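Local structure of colicin-D (Escherichia coli, 5ZNM) at residues 334-339 and 379-384. The protein kills Escherichia coli and closely related bacteria by inhibiting protein synthesis, through a C-terminal tRNase domain that follows the central domain in this fragment. Sequence-based numbering, arbitrary orientation.
Sequences VEKGTY and RIYLET
Lys336 meets Tyr381 and Leu382 where the last helix of the C-terminal tRNase domain, 376-384, meets the edge of its four-stranded antiparallel sheet. Tyr381 OH donates to Lys336 O at 2.7 Å, and this oxygen lies at the edge of the phenol ring, near the ring plane; the C=O...OH angle is 137°. The Lys336 side chain extends to the helix, where NZ donates to Leu382 O at 2.9 Å, a more bent approach of 126°, tilted from the carbonyl plane. With CG anti to the backbone N (chi1 175°) and the next two torsions also extended, the Lys336 chain stays straight as far as CE, then turns at chi4 to bring NZ to the carbonyl oxygen. On the way CB, CG and CD pass the hydroxyl, CB 3.4 Å from Tyr381 OH, and CE comes over the ring face, 4.2 Å from the Tyr381 ring centroid, an off-centre CH-pi contact. NZ itself is too distant from the ring for more than a weak cation-pi attraction. The phenol is held at its hydroxyl and touched on one face by the lysine chain, and the ammonium group is directed to a carbonyl in the last turn of the helix, where the partial negative charge of the helix end probably suits it.

Further out, Tyr381 is buried against Val347, Val356, Ile371 and Leu387, and Leu382 packs on Phe349, Met354 and Pro373. Backbone bonds join Lys336 to Val347 on the neighbouring strand 346-349. Thr338, in the loop after strand 334-335, is backbone-bonded to Gly385 and Leu387, which joins the C-terminal residues to that loop. Inside the helix, Ile380 O accepts from Thr384 N and from Thr384 OG1, which reach it from opposite faces of its plane, the hydroxyl 2.8 Å away and well above that plane.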
ATOM      1  N   VAL A 334      -0.373  31.857  33.980  1.00 18.86           N
ATOM      2  CA  VAL A 334      -1.348  30.928  34.535  1.00 18.40           C
ATOM      3  C   VAL A 334      -2.539  30.831  33.595  1.00 22.87           C
ATOM      4  O   VAL A 334      -2.857  31.779  32.865  1.00 17.63           O
ATOM      5  CB  VAL A 334      -1.823  31.376  35.935  1.00 26.58           C
ATOM      6  CG1 VAL A 334      -0.657  31.353  36.931  1.00 24.31           C
ATOM      7  CG2 VAL A 334      -2.471  32.782  35.851  1.00 27.62           C
ATOM      8  N   GLU A 335      -3.214  29.679  33.628  1.00 19.56           N
ATOM      9  CA  GLU A 335      -4.493  29.563  32.942  1.00 15.60           C
ATOM     10  C   GLU A 335      -5.529  30.389  33.694  1.00 19.81           C
ATOM     11  O   GLU A 335      -5.664  30.266  34.916  1.00 17.79           O
ATOM     12  CB  GLU A 335      -4.944  28.105  32.868  1.00 18.42           C
ATOM     13  CG  GLU A 335      -6.275  27.952  32.146  1.00 19.29           C
ATOM     14  CD  GLU A 335      -6.809  26.536  32.183  1.00 27.79           C
ATOM     15  OE1 GLU A 335      -6.061  25.631  32.603  1.00 28.12           O
ATOM     16  OE2 GLU A 335      -7.980  26.333  31.796  1.00 28.03           O
ATOM     17  N   LYS A 336      -6.260  31.232  32.971  1.00 17.33           N
ATOM     18  CA  LYS A 336      -7.203  32.143  33.620  1.00 19.41           C
ATOM     19  C   LYS A 336      -8.327  32.411  32.625  1.00 16.01           C
ATOM     20  O   LYS A 336      -8.181  33.251  31.732  1.00 17.18           O
ATOM     21  CB  LYS A 336      -6.509  33.432  34.058  1.00 13.17           C
ATOM     22  CG  LYS A 336      -7.461  34.523  34.642  1.00 14.85           C
ATOM     23  CD  LYS A 336      -6.697  35.835  34.847  1.00 16.30           C
ATOM     24  CE  LYS A 336      -7.631  36.989  35.269  1.00 19.73           C
ATOM     25  NZ  LYS A 336      -8.257  36.784  36.624  1.00 22.87           N
ATOM     26  N   GLY A 337      -9.418  31.667  32.764  1.00 22.14           N
ATOM     27  CA  GLY A 337     -10.624  31.965  32.035  1.00 23.91           C
ATOM     28  C   GLY A 337     -10.652  31.406  30.624  1.00 20.37           C
ATOM     29  O   GLY A 337      -9.967  30.433  30.268  1.00 19.31           O
ATOM     30  N   THR A 338     -11.465  32.059  29.796  1.00 18.94           N
ATOM     31  CA  THR A 338     -11.790  31.528  28.479  1.00 21.76           C
ATOM     32  C   THR A 338     -12.173  32.677  27.563  1.00 22.14           C
ATOM     33  O   THR A 338     -12.485  33.785  28.017  1.00 21.28           O
ATOM     34  CB  THR A 338     -12.933  30.504  28.554  1.00 27.46           C
ATOM     35  OG1 THR A 338     -13.117  29.893  27.270  1.00 27.51           O
ATOM     36  CG2 THR A 338     -14.230  31.191  28.985  1.00 20.22           C
ATOM     37  N   TYR A 339     -12.147  32.400  26.257  1.00 18.77           N
ATOM     38  CA  TYR A 339     -12.504  33.380  25.231  1.00 22.78           C
ATOM     39  C   TYR A 339     -13.842  32.951  24.626  1.00 27.10           C
ATOM     40  O   TYR A 339     -13.909  31.948  23.904  1.00 23.58           O
ATOM     41  CB  TYR A 339     -11.386  33.488  24.192  1.00 17.71           C
ATOM     42  CG  TYR A 339     -11.606  34.511  23.090  1.00 17.28           C
ATOM     43  CD1 TYR A 339     -11.687  35.864  23.378  1.00 25.57           C
ATOM     44  CD2 TYR A 339     -11.704  34.116  21.760  1.00 20.14           C
ATOM     45  CE1 TYR A 339     -11.874  36.792  22.384  1.00 27.99           C
ATOM     46  CE2 TYR A 339     -11.897  35.045  20.747  1.00 22.53           C
ATOM     47  CZ  TYR A 339     -11.968  36.389  21.071  1.00 28.08           C
ATOM     48  OH  TYR A 339     -12.158  37.338  20.089  1.00 29.41           O
ATOM     49  N   ARG A 379     -11.045  45.082  32.704  1.00 20.01           N
ATOM     50  CA  ARG A 379     -11.516  44.917  34.072  1.00 20.40           C
ATOM     51  C   ARG A 379     -12.437  43.706  34.201  1.00 22.16           C
ATOM     52  O   ARG A 379     -12.345  42.938  35.167  1.00 22.86           O
ATOM     53  CB  ARG A 379     -12.237  46.194  34.513  1.00 24.74           C
ATOM     54  CG  ARG A 379     -12.544  46.278  35.986  1.00 42.35           C
ATOM     55  CD  ARG A 379     -13.662  47.292  36.262  1.00 58.64           C
ATOM     56  NE  ARG A 379     -14.729  47.239  35.257  1.00 66.48           N
ATOM     57  CZ  ARG A 379     -15.788  46.431  35.313  1.00 62.81           C
ATOM     58  NH1 ARG A 379     -15.939  45.586  36.328  1.00 61.61           N
ATOM     59  NH2 ARG A 379     -16.699  46.464  34.350  1.00 58.83           N
ATOM     60  N   ILE A 380     -13.332  43.523  33.240  1.00 17.90           N
ATOM     61  CA  ILE A 380     -14.207  42.355  33.267  1.00 23.61           C
ATOM     62  C   ILE A 380     -13.383  41.073  33.185  1.00 21.34           C
ATOM     63  O   ILE A 380     -13.640  40.109  33.917  1.00 19.58           O
ATOM     64  CB  ILE A 380     -15.248  42.453  32.141  1.00 20.96           C
ATOM     65  CG1 ILE A 380     -16.255  43.563  32.473  1.00 24.82           C
ATOM     66  CG2 ILE A 380     -15.963  41.117  31.931  1.00 23.71           C
ATOM     67  CD1 ILE A 380     -17.205  43.857  31.353  1.00 26.92           C
ATOM     68  N   TYR A 381     -12.368  41.042  32.316  1.00 16.19           N
ATOM     69  CA  TYR A 381     -11.563  39.828  32.214  1.00 15.43           C
ATOM     70  C   TYR A 381     -10.816  39.550  33.514  1.00 19.99           C
ATOM     71  O   TYR A 381     -10.837  38.425  34.020  1.00 20.14           O
ATOM     72  CB  TYR A 381     -10.569  39.907  31.052  1.00 16.36           C
ATOM     73  CG  TYR A 381      -9.579  38.756  31.121  1.00 20.61           C
ATOM     74  CD1 TYR A 381      -9.986  37.453  30.858  1.00 19.19           C
ATOM     75  CD2 TYR A 381      -8.241  38.973  31.483  1.00 16.80           C
ATOM     76  CE1 TYR A 381      -9.087  36.384  30.943  1.00 14.82           C
ATOM     77  CE2 TYR A 381      -7.347  37.916  31.570  1.00 15.44           C
ATOM     78  CZ  TYR A 381      -7.774  36.629  31.305  1.00 16.60           C
ATOM     79  OH  TYR A 381      -6.871  35.578  31.398  1.00 16.68           O
ATOM     80  N   LEU A 382     -10.124  40.557  34.055  1.00 18.64           N
ATOM     81  CA  LEU A 382      -9.379  40.348  35.296  1.00 19.49           C
ATOM     82  C   LEU A 382     -10.303  39.898  36.410  1.00 22.26           C
ATOM     83  O   LEU A 382      -9.949  39.030  37.212  1.00 22.37           O
ATOM     84  CB  LEU A 382      -8.635  41.626  35.702  1.00 21.02           C
ATOM     85  CG  LEU A 382      -7.587  42.113  34.694  1.00 18.92           C
ATOM     86  CD1 LEU A 382      -7.062  43.509  35.024  1.00 22.66           C
ATOM     87  CD2 LEU A 382      -6.423  41.114  34.587  1.00 16.41           C
ATOM     88  N   GLU A 383     -11.516  40.439  36.443  1.00 19.51           N
ATOM     89  CA  GLU A 383     -12.432  40.115  37.519  1.00 26.91           C
ATOM     90  C   GLU A 383     -13.092  38.750  37.324  1.00 27.31           C
ATOM     91  O   GLU A 383     -13.287  38.018  38.299  1.00 25.14           O
ATOM     92  CB  GLU A 383     -13.448  41.258  37.643  1.00 33.82           C
ATOM     93  CG  GLU A 383     -12.768  42.563  38.173  1.00 47.45           C
ATOM     94  CD  GLU A 383     -13.693  43.781  38.310  1.00 59.07           C
ATOM     95  OE1 GLU A 383     -14.840  43.753  37.805  1.00 63.67           O
ATOM     96  OE2 GLU A 383     -13.257  44.779  38.930  1.00 53.91           O
ATOM     97  N   THR A 384     -13.403  38.357  36.082  1.00 19.16           N
ATOM     98  CA  THR A 384     -14.214  37.165  35.861  1.00 20.08           C
ATOM     99  C   THR A 384     -13.552  36.073  35.037  1.00 19.25           C
ATOM    100  O   THR A 384     -14.057  34.943  35.038  1.00 22.33           O
ATOM    101  CB  THR A 384     -15.553  37.520  35.174  1.00 24.52           C
ATOM    102  OG1 THR A 384     -15.312  37.914  33.816  1.00 23.20           O
ATOM    103  CG2 THR A 384     -16.275  38.645  35.928  1.00 21.76           C
TER